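Local coordinates for rhamnose ABC transporter, rhamnose-binding protein (Actinomyces odontolyticus ATCC 17982, PDB 5BQ3) that probably binds a carbohydrate, likely rhamnose, as the solute-binding component of an ABC transporter, at residues L248-S256 with F322-F332; A69-N79 with I91-A102. One frame throughout, in Å; residues are numbered along the deposited sequence.

Interaction 1: L248-S256 with F322-F332; sequences LGLPNEMRS and FNADNIDKYDF
The C-terminal carboxylate of the chain sits on the start of a helix: Asn252 N donates to the terminal Phe332 O (3.3 Å, 167°). The fold is that of a type I periplasmic binding protein. Helix 251-260 follows strand 244-247 of the four-stranded sheet, and the tail after strand 320-322 packs across its first turns. The helix end would probably favour the negative terminal group. The Asn252 side chain adds two contacts. Its OD1 accepts a weak bond from Phe332 N. Its ND2 reaches Asp331 OD1 at 3.2 Å from above the carboxylate plane. Pro251 touches two rings with different carbons. Its CG lies over one face of Phe322, 4.2 Å from the ring centroid, in a CH-pi contact. Its CD touches Phe332 CE1 at 3.6 Å. The Phe332 ring also meets Phe41 of helix 40-56 nearly at right angles. Arg255 turns its chain at chi3 (-56°), which brings the guanidinium over to the tail. NH1 and NH2 both donate weakly to Tyr330 O, which lies at the guanidinium edge. Long salt bridges add Asp328 and Asp331 to a small charge network. Asp331 OD1 stands well out of the guanidinium plane, so that pairing is one of charge alone. Ile327 CG1 lies 3.8 Å from Arg255 CG, and Ile327 CD1 reaches 3.6 Å from Pro251 O.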
loop_
_atom_site.group_PDB
_atom_site.type_symbol
_atom_site.label_atom_id
_atom_site.label_comp_id
_atom_site.label_asym_id
_atom_site.label_seq_id
_atom_site.Cartn_x
_atom_site.Cartn_y
_atom_site.Cartn_z
ATOM N N LEU A 248 -0.835 2.113 -10.827
ATOM C CA LEU A 248 -0.164 2.278 -9.539
ATOM C C LEU A 248 1.342 2.337 -9.744
ATOM O O LEU A 248 1.917 1.383 -10.253
ATOM C CB LEU A 248 -0.554 1.149 -8.564
ATOM C CG LEU A 248 -2.052 0.898 -8.365
ATOM C CD1 LEU A 248 -2.285 -0.459 -7.789
ATOM C CD2 LEU A 248 -2.691 1.951 -7.476
ATOM N N GLY A 249 1.953 3.462 -9.369
ATOM C CA GLY A 249 3.389 3.682 -9.530
ATOM C C GLY A 249 4.103 4.398 -8.399
ATOM O O GLY A 249 3.472 4.831 -7.433
ATOM N N LEU A 250 5.440 4.535 -8.538
ATOM C CA LEU A 250 6.324 5.190 -7.572
ATOM C C LEU A 250 6.725 6.596 -8.043
ATOM O O LEU A 250 7.219 6.726 -9.162
ATOM C CB LEU A 250 7.586 4.341 -7.318
ATOM C CG LEU A 250 7.396 3.000 -6.596
ATOM C CD1 LEU A 250 8.672 2.186 -6.637
ATOM C CD2 LEU A 250 6.936 3.193 -5.148
ATOM N N PRO A 251 6.562 7.649 -7.199
ATOM C CA PRO A 251 6.897 9.018 -7.640
ATOM C C PRO A 251 8.302 9.204 -8.230
ATOM O O PRO A 251 8.428 9.914 -9.226
ATOM C CB PRO A 251 6.741 9.844 -6.361
ATOM C CG PRO A 251 5.723 9.119 -5.576
ATOM C CD PRO A 251 5.959 7.659 -5.850
ATOM N N ASN A 252 9.338 8.567 -7.644
ATOM C CA ASN A 252 10.737 8.678 -8.083
ATOM C C ASN A 252 10.972 8.127 -9.491
ATOM O O ASN A 252 11.687 8.754 -10.275
ATOM C CB ASN A 252 11.670 7.976 -7.094
ATOM C CG ASN A 252 11.811 8.681 -5.766
ATOM O OD1 ASN A 252 10.858 9.253 -5.224
ATOM N ND2 ASN A 252 13.005 8.640 -5.200
ATOM N N GLU A 253 10.379 6.963 -9.804
ATOM C CA GLU A 253 10.499 6.298 -11.104
ATOM C C GLU A 253 9.676 7.008 -12.184
ATOM O O GLU A 253 10.095 7.072 -13.340
ATOM C CB GLU A 253 10.035 4.836 -10.992
ATOM C CG GLU A 253 10.927 3.948 -10.138
ATOM C CD GLU A 253 10.465 2.514 -9.932
ATOM O OE1 GLU A 253 9.286 2.205 -10.222
ATOM O OE2 GLU A 253 11.286 1.701 -9.449
HETATM N N MSE A 254 8.510 7.540 -11.795
HETATM C CA MSE A 254 7.528 8.173 -12.670
HETATM C C MSE A 254 7.746 9.665 -12.921
HETATM O O MSE A 254 7.187 10.183 -13.887
HETATM C CB MSE A 254 6.132 7.981 -12.066
HETATM C CG MSE A 254 5.722 6.523 -11.937
HETATM SE SE MSE A 254 5.589 5.669 -13.662
HETATM C CE MSE A 254 3.904 6.354 -14.082
ATOM N N ARG A 255 8.529 10.349 -12.061
ATOM C CA ARG A 255 8.814 11.790 -12.094
ATOM C C ARG A 255 9.111 12.331 -13.496
ATOM O O ARG A 255 8.488 13.309 -13.909
ATOM C CB ARG A 255 9.994 12.121 -11.167
ATOM C CG ARG A 255 9.852 13.468 -10.473
ATOM C CD ARG A 255 11.034 13.801 -9.576
ATOM N NE ARG A 255 11.297 12.782 -8.554
ATOM C CZ ARG A 255 10.617 12.661 -7.419
ATOM N NH1 ARG A 255 9.608 13.476 -7.152
ATOM N NH2 ARG A 255 10.933 11.716 -6.548
ATOM N N SER A 256 10.055 11.698 -14.216
ATOM C CA SER A 256 10.477 12.094 -15.562
ATOM C C SER A 256 9.350 11.948 -16.587
ATOM O O SER A 256 9.189 12.828 -17.423
ATOM C CB SER A 256 11.687 11.280 -16.008
ATOM O OG SER A 256 11.388 9.894 -16.045
ATOM N N PHE A 322 -1.199 11.115 -7.856
ATOM C CA PHE A 322 0.010 11.872 -8.173
ATOM C C PHE A 322 -0.026 12.393 -9.602
ATOM O O PHE A 322 -0.263 11.634 -10.544
ATOM C CB PHE A 322 1.275 11.023 -7.955
ATOM C CG PHE A 322 1.433 10.428 -6.574
ATOM C CD1 PHE A 322 0.898 9.185 -6.266
ATOM C CD2 PHE A 322 2.147 11.101 -5.589
ATOM C CE1 PHE A 322 1.054 8.634 -4.992
ATOM C CE2 PHE A 322 2.294 10.551 -4.313
ATOM C CZ PHE A 322 1.742 9.324 -4.021
ATOM N N ASN A 323 0.217 13.697 -9.746
ATOM C CA ASN A 323 0.279 14.429 -11.011
ATOM C C ASN A 323 1.470 15.394 -10.950
ATOM O O ASN A 323 2.199 15.391 -9.955
ATOM C CB ASN A 323 -1.044 15.159 -11.301
ATOM C CG ASN A 323 -1.650 15.860 -10.111
ATOM O OD1 ASN A 323 -1.083 16.804 -9.549
ATOM N ND2 ASN A 323 -2.821 15.406 -9.701
ATOM N N ALA A 324 1.667 16.216 -11.998
ATOM C CA ALA A 324 2.785 17.154 -12.113
ATOM C C ALA A 324 2.789 18.281 -11.057
ATOM O O ALA A 324 3.791 18.989 -10.938
ATOM C CB ALA A 324 2.789 17.750 -13.501
ATOM N N ASP A 325 1.707 18.416 -10.270
ATOM C CA ASP A 325 1.569 19.458 -9.246
ATOM C C ASP A 325 2.015 18.997 -7.844
ATOM O O ASP A 325 2.230 19.850 -6.979
ATOM C CB ASP A 325 0.115 19.960 -9.186
ATOM C CG ASP A 325 -0.478 20.281 -10.543
ATOM O OD1 ASP A 325 -0.134 21.340 -11.103
ATOM O OD2 ASP A 325 -1.268 19.460 -11.055
ATOM N N ASN A 326 2.150 17.674 -7.615
ATOM C CA ASN A 326 2.548 17.145 -6.308
ATOM C C ASN A 326 3.626 16.039 -6.401
ATOM O O ASN A 326 4.053 15.534 -5.360
ATOM C CB ASN A 326 1.312 16.617 -5.555
ATOM C CG ASN A 326 0.667 15.379 -6.142
ATOM O OD1 ASN A 326 0.646 15.165 -7.361
ATOM N ND2 ASN A 326 0.112 14.540 -5.279
ATOM N N ILE A 327 4.071 15.685 -7.627
ATOM C CA ILE A 327 5.068 14.634 -7.879
ATOM C C ILE A 327 6.408 14.918 -7.154
ATOM O O ILE A 327 6.987 13.985 -6.597
ATOM C CB ILE A 327 5.275 14.375 -9.410
ATOM C CG1 ILE A 327 6.157 13.133 -9.684
ATOM C CG2 ILE A 327 5.781 15.605 -10.183
ATOM C CD1 ILE A 327 5.417 11.854 -9.839
ATOM N N ASP A 328 6.860 16.191 -7.122
ATOM C CA ASP A 328 8.128 16.603 -6.506
ATOM C C ASP A 328 8.038 16.783 -4.978
ATOM O O ASP A 328 9.031 17.167 -4.356
ATOM C CB ASP A 328 8.636 17.906 -7.154
ATOM C CG ASP A 328 8.861 17.834 -8.653
ATOM O OD1 ASP A 328 9.315 16.772 -9.139
ATOM O OD2 ASP A 328 8.620 18.851 -9.335
ATOM N N LYS A 329 6.871 16.490 -4.377
ATOM C CA LYS A 329 6.644 16.619 -2.937
ATOM C C LYS A 329 6.815 15.273 -2.198
ATOM O O LYS A 329 6.787 15.256 -0.964
ATOM C CB LYS A 329 5.243 17.202 -2.669
ATOM C CG LYS A 329 5.070 18.647 -3.114
ATOM C CD LYS A 329 3.626 19.103 -2.977
ATOM C CE LYS A 329 3.441 20.523 -3.449
ATOM N NZ LYS A 329 2.024 20.960 -3.347
ATOM N N TYR A 330 7.008 14.159 -2.947
ATOM C CA TYR A 330 7.140 12.805 -2.392
ATOM C C TYR A 330 8.427 12.119 -2.866
ATOM O O TYR A 330 8.734 12.170 -4.055
ATOM C CB TYR A 330 5.919 11.951 -2.781
ATOM C CG TYR A 330 4.594 12.502 -2.299
ATOM C CD1 TYR A 330 4.097 12.180 -1.041
ATOM C CD2 TYR A 330 3.833 13.346 -3.104
ATOM C CE1 TYR A 330 2.876 12.686 -0.594
ATOM C CE2 TYR A 330 2.610 13.855 -2.671
ATOM C CZ TYR A 330 2.128 13.513 -1.417
ATOM O OH TYR A 330 0.927 14.026 -0.988
ATOM N N ASP A 331 9.166 11.455 -1.946
ATOM C CA ASP A 331 10.425 10.776 -2.280
ATOM C C ASP A 331 10.436 9.295 -1.856
ATOM O O ASP A 331 10.954 8.947 -0.790
ATOM C CB ASP A 331 11.636 11.512 -1.675
ATOM C CG ASP A 331 12.977 11.038 -2.209
ATOM O OD1 ASP A 331 13.267 11.289 -3.400
ATOM O OD2 ASP A 331 13.741 10.431 -1.436
ATOM N N PHE A 332 9.881 8.427 -2.721
ATOM C CA PHE A 332 9.825 6.969 -2.553
ATOM C C PHE A 332 9.558 6.276 -3.901
ATOM O O PHE A 332 9.021 6.931 -4.819
ATOM C CB PHE A 332 8.793 6.525 -1.488
ATOM C CG PHE A 332 7.432 7.181 -1.525
ATOM C CD1 PHE A 332 6.415 6.665 -2.318
ATOM C CD2 PHE A 332 7.146 8.274 -0.717
ATOM C CE1 PHE A 332 5.147 7.249 -2.324
ATOM C CE2 PHE A 332 5.881 8.863 -0.731
ATOM C CZ PHE A 332 4.891 8.350 -1.539
ATOM O OXT PHE A 332 9.940 5.093 -4.050
#

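Interaction 2: A69-N79 with I91-A102; sequences ASSSSQVSFIN and IAANDPDAVCPA
The side-chain amide of Gln74 lies between two residues of 91-102: Asn94 ND2 is over one face, 3.3 Å from Gln74 CD, and Ile91 CD1 is over the other. At its edge, Gln74 NE2 donates to Ala92 O (2.8 Å, 167°), which lies in the amide plane. Gln74 OE1 accepts from Asn94 N at 2.9 Å, and this donor is tilted from the amide plane. The Gln74 and Asn94 amides are not stacked, as their planes are 48° apart. This is part of the Rossmann-like alpha/beta lobe of a type I periplasmic binding protein. Helix 75-83, strand 88-91 and helix 100-109 follow one another, and the contact joins the loops that lead into the two helices. Gln74 gets there with CG beside its backbone N (chi1 -62°) and an extended chain beyond. Its NE2 also bonds to Pro34 O, and Asn94 ND2 bonds to Lys35 O, so both amides tie in the loop after strand 29-33. With an alanine in place of Gln74, Asn94 N and Ala92 O would probably lose these partners, and the backbone at 92-94 would be held less firmly to 69-79. Next to Asn94, Asp95 OD2 accepts from Ala98 N in an Asx motif. Ala98 CB then packs against Ser71 O and Ser72 OG. Further along, Ile78 of helix 75-83 packs on strand residue Ile91 and on Val99, just before helix 100-109. Ile78 CD1 touches Ile91 CD1 at 3.7 Å and Val99 CB at 4.0 Å, crossing both side chains at about a right angle. Helix meets helix where Val75 CG1 approaches Ala102 CB at 4.1 Å. Cys100 points away and forms the disulfide with Cys124. At the far end one water donates to both Asn79 OD1 and Ala102 O, 2.7 Å from the latter.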
loop_
_atom_site.group_PDB
_atom_site.type_symbol
_atom_site.label_atom_id
_atom_site.label_comp_id
_atom_site.label_asym_id
_atom_site.label_seq_id
_atom_site.Cartn_x
_atom_site.Cartn_y
_atom_site.Cartn_z
ATOM N N ALA A 69 14.451 -10.134 3.483
ATOM C CA ALA A 69 13.014 -10.361 3.623
ATOM C C ALA A 69 12.648 -11.818 3.300
ATOM O O ALA A 69 12.403 -12.169 2.143
ATOM C CB ALA A 69 12.233 -9.399 2.740
ATOM N N SER A 70 12.641 -12.665 4.343
ATOM C CA SER A 70 12.282 -14.086 4.294
ATOM C C SER A 70 11.053 -14.326 5.180
ATOM O O SER A 70 10.810 -13.543 6.100
ATOM C CB SER A 70 13.459 -14.950 4.741
ATOM O OG SER A 70 13.120 -16.325 4.839
ATOM N N SER A 71 10.291 -15.404 4.908
ATOM C CA SER A 71 9.063 -15.786 5.615
ATOM C C SER A 71 9.202 -15.766 7.161
ATOM O O SER A 71 8.378 -15.131 7.826
ATOM C CB SER A 71 8.596 -17.165 5.155
ATOM O OG SER A 71 9.569 -18.166 5.407
ATOM N N SER A 72 10.246 -16.430 7.717
ATOM C CA SER A 72 10.489 -16.523 9.165
ATOM C C SER A 72 11.703 -15.691 9.642
ATOM O O SER A 72 12.209 -15.935 10.744
ATOM C CB SER A 72 10.694 -17.982 9.571
ATOM O OG SER A 72 9.532 -18.781 9.426
ATOM N N SER A 73 12.144 -14.697 8.843
ATOM C CA SER A 73 13.307 -13.855 9.160
ATOM C C SER A 73 13.065 -12.885 10.335
ATOM O O SER A 73 14.033 -12.445 10.963
ATOM C CB SER A 73 13.749 -13.070 7.928
ATOM O OG SER A 73 12.732 -12.201 7.459
ATOM N N GLN A 74 11.791 -12.566 10.632
ATOM C CA GLN A 74 11.387 -11.636 11.694
ATOM C C GLN A 74 11.148 -12.318 13.056
ATOM O O GLN A 74 11.132 -11.624 14.074
ATOM C CB GLN A 74 10.106 -10.894 11.279
ATOM C CG GLN A 74 10.253 -10.036 10.027
ATOM C CD GLN A 74 8.919 -9.603 9.477
ATOM O OE1 GLN A 74 8.081 -10.419 9.082
ATOM N NE2 GLN A 74 8.711 -8.304 9.392
ATOM N N VAL A 75 10.956 -13.657 13.072
ATOM C CA VAL A 75 10.652 -14.493 14.249
ATOM C C VAL A 75 11.664 -14.274 15.404
ATOM O O VAL A 75 11.239 -14.120 16.553
ATOM C CB VAL A 75 10.543 -15.996 13.863
ATOM C CG1 VAL A 75 10.316 -16.887 15.084
ATOM C CG2 VAL A 75 9.436 -16.216 12.838
ATOM N N SER A 76 12.978 -14.243 15.104
ATOM C CA SER A 76 14.025 -14.038 16.114
ATOM C C SER A 76 13.956 -12.634 16.727
ATOM O O SER A 76 14.244 -12.479 17.912
ATOM C CB SER A 76 15.409 -14.284 15.521
ATOM O OG SER A 76 15.682 -13.411 14.438
ATOM N N PHE A 77 13.556 -11.626 15.926
ATOM C CA PHE A 77 13.430 -10.228 16.344
ATOM C C PHE A 77 12.175 -10.001 17.195
ATOM O O PHE A 77 12.228 -9.182 18.112
ATOM C CB PHE A 77 13.441 -9.285 15.130
ATOM C CG PHE A 77 14.774 -9.264 14.424
ATOM C CD1 PHE A 77 15.795 -8.426 14.856
ATOM C CD2 PHE A 77 15.023 -10.108 13.348
ATOM C CE1 PHE A 77 17.038 -8.428 14.220
ATOM C CE2 PHE A 77 16.267 -10.112 12.714
ATOM C CZ PHE A 77 17.267 -9.272 13.153
ATOM N N ILE A 78 11.064 -10.725 16.908
ATOM C CA ILE A 78 9.815 -10.634 17.681
ATOM C C ILE A 78 10.087 -11.174 19.093
ATOM O O ILE A 78 9.789 -10.488 20.069
ATOM C CB ILE A 78 8.612 -11.358 16.992
ATOM C CG1 ILE A 78 8.302 -10.761 15.599
ATOM C CG2 ILE A 78 7.355 -11.320 17.881
ATOM C CD1 ILE A 78 7.718 -11.759 14.598
ATOM N N ASN A 79 10.701 -12.373 19.186
ATOM C CA ASN A 79 11.056 -13.050 20.439
ATOM C C ASN A 79 12.026 -12.220 21.287
ATOM O O ASN A 79 11.919 -12.244 22.514
ATOM C CB ASN A 79 11.665 -14.429 20.152
ATOM C CG ASN A 79 10.734 -15.418 19.483
ATOM O OD1 ASN A 79 9.502 -15.360 19.608
ATOM N ND2 ASN A 79 11.315 -16.378 18.784
ATOM N N ILE A 91 4.457 -4.415 13.271
ATOM C CA ILE A 91 5.184 -5.274 12.332
ATOM C C ILE A 91 4.512 -5.409 10.946
ATOM O O ILE A 91 3.297 -5.528 10.842
ATOM C CB ILE A 91 5.424 -6.680 12.980
ATOM C CG1 ILE A 91 6.222 -7.627 12.051
ATOM C CG2 ILE A 91 4.119 -7.335 13.477
ATOM C CD1 ILE A 91 7.123 -8.578 12.730
ATOM N N ALA A 92 5.343 -5.418 9.889
ATOM C CA ALA A 92 4.944 -5.673 8.507
ATOM C C ALA A 92 5.344 -7.115 8.208
ATOM O O ALA A 92 6.512 -7.386 7.926
ATOM C CB ALA A 92 5.619 -4.686 7.559
ATOM N N ALA A 93 4.392 -8.052 8.397
ATOM C CA ALA A 93 4.592 -9.498 8.272
ATOM C C ALA A 93 5.075 -9.933 6.885
ATOM O O ALA A 93 4.451 -9.601 5.874
ATOM C CB ALA A 93 3.309 -10.235 8.623
ATOM N N ASN A 94 6.193 -10.685 6.853
ATOM C CA ASN A 94 6.779 -11.235 5.628
ATOM C C ASN A 94 5.920 -12.389 5.108
ATOM O O ASN A 94 5.774 -12.559 3.899
ATOM C CB ASN A 94 8.211 -11.700 5.880
ATOM C CG ASN A 94 9.265 -10.641 5.671
ATOM O OD1 ASN A 94 9.271 -9.921 4.666
ATOM N ND2 ASN A 94 10.226 -10.577 6.580
ATOM N N ASP A 95 5.359 -13.176 6.038
ATOM C CA ASP A 95 4.454 -14.297 5.791
ATOM C C ASP A 95 3.351 -14.252 6.850
ATOM O O ASP A 95 3.667 -14.043 8.022
ATOM C CB ASP A 95 5.206 -15.641 5.815
ATOM C CG ASP A 95 4.363 -16.834 5.398
ATOM O OD1 ASP A 95 4.071 -16.960 4.190
ATOM O OD2 ASP A 95 4.008 -17.648 6.278
ATOM N N PRO A 96 2.057 -14.422 6.482
ATOM C CA PRO A 96 0.992 -14.324 7.498
ATOM C C PRO A 96 0.973 -15.442 8.545
ATOM O O PRO A 96 0.441 -15.223 9.632
ATOM C CB PRO A 96 -0.297 -14.348 6.669
ATOM C CG PRO A 96 0.073 -15.004 5.402
ATOM C CD PRO A 96 1.494 -14.628 5.132
ATOM N N ASP A 97 1.550 -16.616 8.235
ATOM C CA ASP A 97 1.545 -17.775 9.126
ATOM C C ASP A 97 2.867 -18.012 9.869
ATOM O O ASP A 97 2.828 -18.479 11.007
ATOM C CB ASP A 97 1.183 -19.040 8.329
ATOM C CG ASP A 97 -0.294 -19.221 8.011
ATOM O OD1 ASP A 97 -1.101 -18.331 8.378
ATOM O OD2 ASP A 97 -0.650 -20.264 7.421
ATOM N N ALA A 98 4.019 -17.738 9.230
ATOM C CA ALA A 98 5.351 -17.982 9.797
ATOM C C ALA A 98 5.662 -17.137 11.042
ATOM O O ALA A 98 6.336 -17.634 11.946
ATOM C CB ALA A 98 6.417 -17.743 8.744
ATOM N N VAL A 99 5.194 -15.877 11.085
ATOM C CA VAL A 99 5.441 -14.953 12.203
ATOM C C VAL A 99 4.367 -15.087 13.305
ATOM O O VAL A 99 4.574 -14.590 14.414
ATOM C CB VAL A 99 5.562 -13.468 11.740
ATOM C CG1 VAL A 99 6.757 -13.259 10.816
ATOM C CG2 VAL A 99 4.273 -12.966 11.094
ATOM N N CYS A 100 3.228 -15.736 12.988
ATOM C CA CYS A 100 2.060 -15.905 13.860
ATOM C C CYS A 100 2.381 -16.528 15.249
ATOM O O CYS A 100 1.915 -15.937 16.223
ATOM C CB CYS A 100 0.956 -16.686 13.154
ATOM S SG CYS A 100 -0.665 -16.569 13.955
ATOM N N PRO A 101 3.133 -17.656 15.416
ATOM C CA PRO A 101 3.373 -18.174 16.779
ATOM C C PRO A 101 4.180 -17.219 17.667
ATOM O O PRO A 101 3.914 -17.150 18.866
ATOM C CB PRO A 101 4.148 -19.475 16.538
ATOM C CG PRO A 101 3.885 -19.827 15.140
ATOM C CD PRO A 101 3.771 -18.534 14.416
ATOM N N ALA A 102 5.148 -16.484 17.081
ATOM C CA ALA A 102 5.985 -15.513 17.791
ATOM C C ALA A 102 5.159 -14.303 18.238
ATOM O O ALA A 102 5.367 -13.803 19.342
ATOM C CB ALA A 102 7.142 -15.069 16.911
HETATM O O HOH W 1 7.415 -14.099 21.097
#

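The two contacts lie on opposite sides of the chain's centre, one in each lobe. Their centres are 31 Å apart and their nearest atoms about 15 Å apart. They share no helix or strand. Both are partly buried. Interaction 1 fastens the end of the chain to a helix of the four-stranded lobe. It has charges at its outer side and a proline touching two phenylalanine rings inside. Interaction 2 links neighbours in sequence within the six-stranded lobe. No salt bridge crosses it. Neutral amides hold its loops, and aliphatic packing joins its helices. The first uses the terminal carboxylate as acceptor, the second a buried glutamine that bonds to backbone groups.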